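Long-range contact in iota-carbonic anhydrase (Nostoc sp. PCC 7120 = FACHB-418, PDB 7C5W), which catalyses the hydration of carbon dioxide to bicarbonate without any metal cofactor, working as a homotetramer built from two dimers: residues A59-Y69 with R88-V99. Numbering follows the deposited sequence.
Sequences AEKVIDDAYGY and RTTRAGALAYFV
The ring of Y69 slides under the start of helix 91-99: R91 N lies 3.4 Å above one face, offset toward the rim, with T90 C over the same face, while T89 O and R88 O meet the ring edge. Its hydroxyl donates to R88 O, with OH to O at 2.6 Å, and A94 CB packs against OH and CE2. Tyrosine suits this place because it is flat enough to lie along peptide groups and long enough to reach a carbonyl before the helix begins. A phenylalanine here would probably keep the ring packing but leave R88 O without the hydroxyl donor of this side chain. T90 caps the helix, its OG1 accepting from G93 N.

R91 reaches across to helix 52-66 with CG anti to the backbone N (chi1 -174°) and an extended chain to NE. Arginine suits because its coplanar N-H groups can serve two acids one helical turn apart in a salt-bridge network. NE bonds D64 OD1 at 2.8 Å. NH2 meets the anti lone pair of E60 OE2 at 3.0 Å, nearly straight. The E60 carboxylate stands almost perpendicular to the guanidinium, that of D64 42° from it.

Inward from these charges, branched I63 is a knob among R91, A94, L95 and F98, its CD1 3.8 Å from L95 CB. Small A59 lets L95 CD1 and V99 CG1 close in on its CB. A salt-bridge network thus lies beside the apolar packing and a tyrosine hydrogen bond at its end, joining helix 52-66 to the helix that carries Y97, a hydrogencarbonate-binding residue.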
loop_
_atom_site.group_PDB
_atom_site.type_symbol
_atom_site.label_atom_id
_atom_site.label_comp_id
_atom_site.label_asym_id
_atom_site.label_seq_id
_atom_site.Cartn_x
_atom_site.Cartn_y
_atom_site.Cartn_z
ATOM N N ALA A 59 -2.642 -28.170 -13.997
ATOM C CA ALA A 59 -3.497 -26.968 -13.871
ATOM C C ALA A 59 -3.707 -26.643 -12.386
ATOM O O ALA A 59 -3.684 -25.457 -12.038
ATOM C CB ALA A 59 -4.809 -27.177 -14.584
ATOM N N GLU A 60 -3.880 -27.662 -11.543
ATOM C CA GLU A 60 -4.157 -27.494 -10.093
ATOM C C GLU A 60 -2.958 -26.826 -9.409
ATOM O O GLU A 60 -3.181 -25.897 -8.602
ATOM C CB GLU A 60 -4.472 -28.841 -9.448
ATOM C CG GLU A 60 -5.903 -29.277 -9.689
ATOM C CD GLU A 60 -6.358 -30.471 -8.873
ATOM O OE1 GLU A 60 -6.772 -31.471 -9.500
ATOM O OE2 GLU A 60 -6.319 -30.384 -7.621
ATOM N N LYS A 61 -1.742 -27.295 -9.700
ATOM C CA LYS A 61 -0.493 -26.745 -9.107
ATOM C C LYS A 61 -0.311 -25.321 -9.662
ATOM O O LYS A 61 0.013 -24.411 -8.877
ATOM C CB LYS A 61 0.690 -27.690 -9.352
ATOM N N VAL A 62 -0.598 -25.115 -10.948
ATOM C CA VAL A 62 -0.519 -23.784 -11.621
ATOM C C VAL A 62 -1.432 -22.783 -10.895
ATOM O O VAL A 62 -0.954 -21.704 -10.530
ATOM C CB VAL A 62 -0.891 -23.868 -13.110
ATOM C CG1 VAL A 62 -1.137 -22.482 -13.680
ATOM C CG2 VAL A 62 0.167 -24.599 -13.918
ATOM N N ILE A 63 -2.697 -23.131 -10.681
ATOM C CA ILE A 63 -3.702 -22.248 -10.015
ATOM C C ILE A 63 -3.274 -21.979 -8.568
ATOM O O ILE A 63 -3.411 -20.822 -8.102
ATOM C CB ILE A 63 -5.099 -22.879 -10.096
ATOM C CG1 ILE A 63 -5.665 -22.732 -11.509
ATOM C CG2 ILE A 63 -6.019 -22.296 -9.031
ATOM C CD1 ILE A 63 -6.868 -23.587 -11.782
ATOM N N ASP A 64 -2.771 -23.007 -7.886
ATOM C CA ASP A 64 -2.293 -22.898 -6.485
ATOM C C ASP A 64 -1.082 -21.961 -6.450
ATOM O O ASP A 64 -0.963 -21.216 -5.472
ATOM C CB ASP A 64 -1.995 -24.274 -5.884
ATOM C CG ASP A 64 -3.245 -25.023 -5.456
ATOM O OD1 ASP A 64 -4.312 -24.386 -5.396
ATOM O OD2 ASP A 64 -3.144 -26.236 -5.199
ATOM N N ASP A 65 -0.238 -21.992 -7.486
ATOM C CA ASP A 65 1.026 -21.214 -7.575
ATOM C C ASP A 65 0.789 -19.758 -7.999
ATOM O O ASP A 65 1.319 -18.880 -7.329
ATOM C CB ASP A 65 1.964 -21.794 -8.625
ATOM C CG ASP A 65 3.121 -22.561 -8.033
ATOM O OD1 ASP A 65 2.891 -23.264 -7.028
ATOM O OD2 ASP A 65 4.235 -22.430 -8.578
ATOM N N ALA A 66 0.093 -19.536 -9.117
ATOM C CA ALA A 66 0.081 -18.254 -9.860
ATOM C C ALA A 66 -1.103 -17.379 -9.421
ATOM O O ALA A 66 -0.995 -16.153 -9.573
ATOM C CB ALA A 66 0.057 -18.505 -11.347
ATOM N N TYR A 67 -2.178 -17.983 -8.901
ATOM C CA TYR A 67 -3.397 -17.274 -8.433
ATOM C C TYR A 67 -3.378 -17.170 -6.906
ATOM O O TYR A 67 -2.464 -17.723 -6.269
ATOM C CB TYR A 67 -4.650 -17.954 -8.980
ATOM C CG TYR A 67 -4.881 -17.723 -10.453
ATOM C CD1 TYR A 67 -4.219 -18.471 -11.414
ATOM C CD2 TYR A 67 -5.749 -16.738 -10.890
ATOM C CE1 TYR A 67 -4.417 -18.248 -12.766
ATOM C CE2 TYR A 67 -5.966 -16.511 -12.237
ATOM C CZ TYR A 67 -5.301 -17.270 -13.181
ATOM O OH TYR A 67 -5.521 -17.045 -14.510
ATOM N N GLY A 68 -4.345 -16.450 -6.335
ATOM C CA GLY A 68 -4.358 -16.092 -4.902
ATOM C C GLY A 68 -5.655 -16.469 -4.210
ATOM O O GLY A 68 -6.056 -15.734 -3.288
ATOM N N TYR A 69 -6.256 -17.604 -4.587
ATOM C CA TYR A 69 -7.506 -18.138 -3.985
ATOM C C TYR A 69 -7.311 -18.383 -2.487
ATOM O O TYR A 69 -8.322 -18.383 -1.764
ATOM C CB TYR A 69 -7.967 -19.382 -4.742
ATOM C CG TYR A 69 -8.560 -19.041 -6.087
ATOM C CD1 TYR A 69 -9.807 -18.444 -6.170
ATOM C CD2 TYR A 69 -7.871 -19.279 -7.271
ATOM C CE1 TYR A 69 -10.365 -18.113 -7.392
ATOM C CE2 TYR A 69 -8.424 -18.959 -8.502
ATOM C CZ TYR A 69 -9.674 -18.368 -8.562
ATOM O OH TYR A 69 -10.244 -18.006 -9.752
ATOM N N ARG A 88 -15.325 -16.434 -11.771
ATOM C CA ARG A 88 -14.685 -17.626 -11.162
ATOM C C ARG A 88 -13.936 -17.179 -9.904
ATOM O O ARG A 88 -12.692 -17.092 -9.935
ATOM C CB ARG A 88 -13.794 -18.340 -12.186
ATOM C CG ARG A 88 -14.528 -18.788 -13.447
ATOM C CD ARG A 88 -15.834 -19.538 -13.190
ATOM N NE ARG A 88 -16.616 -19.736 -14.412
ATOM C CZ ARG A 88 -16.455 -20.745 -15.265
ATOM N NH1 ARG A 88 -15.544 -21.675 -15.042
ATOM N NH2 ARG A 88 -17.210 -20.814 -16.345
ATOM N N THR A 89 -14.682 -16.960 -8.822
ATOM C CA THR A 89 -14.172 -16.468 -7.513
ATOM C C THR A 89 -13.593 -17.619 -6.664
ATOM O O THR A 89 -12.912 -17.330 -5.656
ATOM C CB THR A 89 -15.283 -15.679 -6.814
ATOM O OG1 THR A 89 -16.458 -16.488 -6.721
ATOM C CG2 THR A 89 -15.640 -14.425 -7.573
ATOM N N THR A 90 -13.797 -18.873 -7.069
ATOM C CA THR A 90 -13.299 -20.084 -6.357
ATOM C C THR A 90 -12.275 -20.821 -7.226
ATOM O O THR A 90 -12.371 -20.738 -8.465
ATOM C CB THR A 90 -14.436 -21.037 -5.966
ATOM O OG1 THR A 90 -14.863 -21.714 -7.149
ATOM C CG2 THR A 90 -15.612 -20.336 -5.313
ATOM N N ARG A 91 -11.324 -21.491 -6.570
ATOM C CA ARG A 91 -10.318 -22.398 -7.171
ATOM C C ARG A 91 -10.992 -23.329 -8.191
ATOM O O ARG A 91 -10.478 -23.453 -9.323
ATOM C CB ARG A 91 -9.646 -23.177 -6.037
ATOM C CG ARG A 91 -8.487 -24.060 -6.468
ATOM C CD ARG A 91 -7.880 -24.778 -5.275
ATOM N NE ARG A 91 -6.790 -25.661 -5.667
ATOM C CZ ARG A 91 -6.944 -26.844 -6.259
ATOM N NH1 ARG A 91 -8.154 -27.295 -6.552
ATOM N NH2 ARG A 91 -5.881 -27.571 -6.566
ATOM N N ALA A 92 -12.095 -23.975 -7.807
ATOM C CA ALA A 92 -12.813 -24.955 -8.653
ATOM C C ALA A 92 -13.277 -24.262 -9.935
ATOM O O ALA A 92 -13.162 -24.870 -11.018
ATOM C CB ALA A 92 -13.975 -25.543 -7.893
ATOM N N GLY A 93 -13.795 -23.037 -9.817
ATOM C CA GLY A 93 -14.233 -22.230 -10.975
ATOM C C GLY A 93 -13.099 -22.041 -11.973
ATOM O O GLY A 93 -13.343 -22.175 -13.194
ATOM N N ALA A 94 -11.889 -21.757 -11.475
ATOM C CA ALA A 94 -10.691 -21.444 -12.294
ATOM C C ALA A 94 -10.218 -22.722 -12.994
ATOM O O ALA A 94 -10.029 -22.682 -14.217
ATOM C CB ALA A 94 -9.606 -20.833 -11.434
ATOM N N LEU A 95 -10.036 -23.803 -12.233
ATOM C CA LEU A 95 -9.669 -25.143 -12.757
ATOM C C LEU A 95 -10.641 -25.543 -13.875
ATOM O O LEU A 95 -10.187 -25.845 -15.009
ATOM C CB LEU A 95 -9.726 -26.145 -11.603
ATOM C CG LEU A 95 -9.201 -27.538 -11.930
ATOM C CD1 LEU A 95 -7.764 -27.464 -12.427
ATOM C CD2 LEU A 95 -9.311 -28.449 -10.715
ATOM N N ALA A 96 -11.936 -25.530 -13.565
ATOM C CA ALA A 96 -13.020 -25.906 -14.492
ATOM C C ALA A 96 -12.845 -25.120 -15.797
ATOM O O ALA A 96 -12.911 -25.723 -16.878
ATOM C CB ALA A 96 -14.350 -25.639 -13.841
ATOM N N TYR A 97 -12.619 -23.809 -15.717
ATOM C CA TYR A 97 -12.515 -22.958 -16.927
ATOM C C TYR A 97 -11.409 -23.503 -17.834
ATOM O O TYR A 97 -11.601 -23.544 -19.062
ATOM C CB TYR A 97 -12.249 -21.492 -16.585
ATOM C CG TYR A 97 -11.942 -20.668 -17.807
ATOM C CD1 TYR A 97 -12.947 -20.305 -18.686
ATOM C CD2 TYR A 97 -10.641 -20.314 -18.127
ATOM C CE1 TYR A 97 -12.673 -19.584 -19.837
ATOM C CE2 TYR A 97 -10.350 -19.584 -19.269
ATOM C CZ TYR A 97 -11.371 -19.214 -20.126
ATOM O OH TYR A 97 -11.105 -18.488 -21.250
ATOM N N PHE A 98 -10.280 -23.897 -17.245
ATOM C CA PHE A 98 -9.035 -24.227 -17.987
ATOM C C PHE A 98 -9.099 -25.645 -18.565
ATOM O O PHE A 98 -8.658 -25.815 -19.724
ATOM C CB PHE A 98 -7.807 -24.000 -17.102
ATOM C CG PHE A 98 -7.420 -22.545 -17.001
ATOM C CD1 PHE A 98 -7.098 -21.824 -18.139
ATOM C CD2 PHE A 98 -7.421 -21.891 -15.781
ATOM C CE1 PHE A 98 -6.767 -20.484 -18.055
ATOM C CE2 PHE A 98 -7.091 -20.550 -15.701
ATOM C CZ PHE A 98 -6.761 -19.852 -16.836
ATOM N N VAL A 99 -9.643 -26.604 -17.809
ATOM C CA VAL A 99 -9.526 -28.064 -18.106
ATOM C C VAL A 99 -10.903 -28.748 -18.133
ATOM O O VAL A 99 -10.936 -29.942 -18.423
ATOM C CB VAL A 99 -8.597 -28.749 -17.086
ATOM C CG1 VAL A 99 -7.195 -28.170 -17.107
ATOM C CG2 VAL A 99 -9.170 -28.706 -15.682
#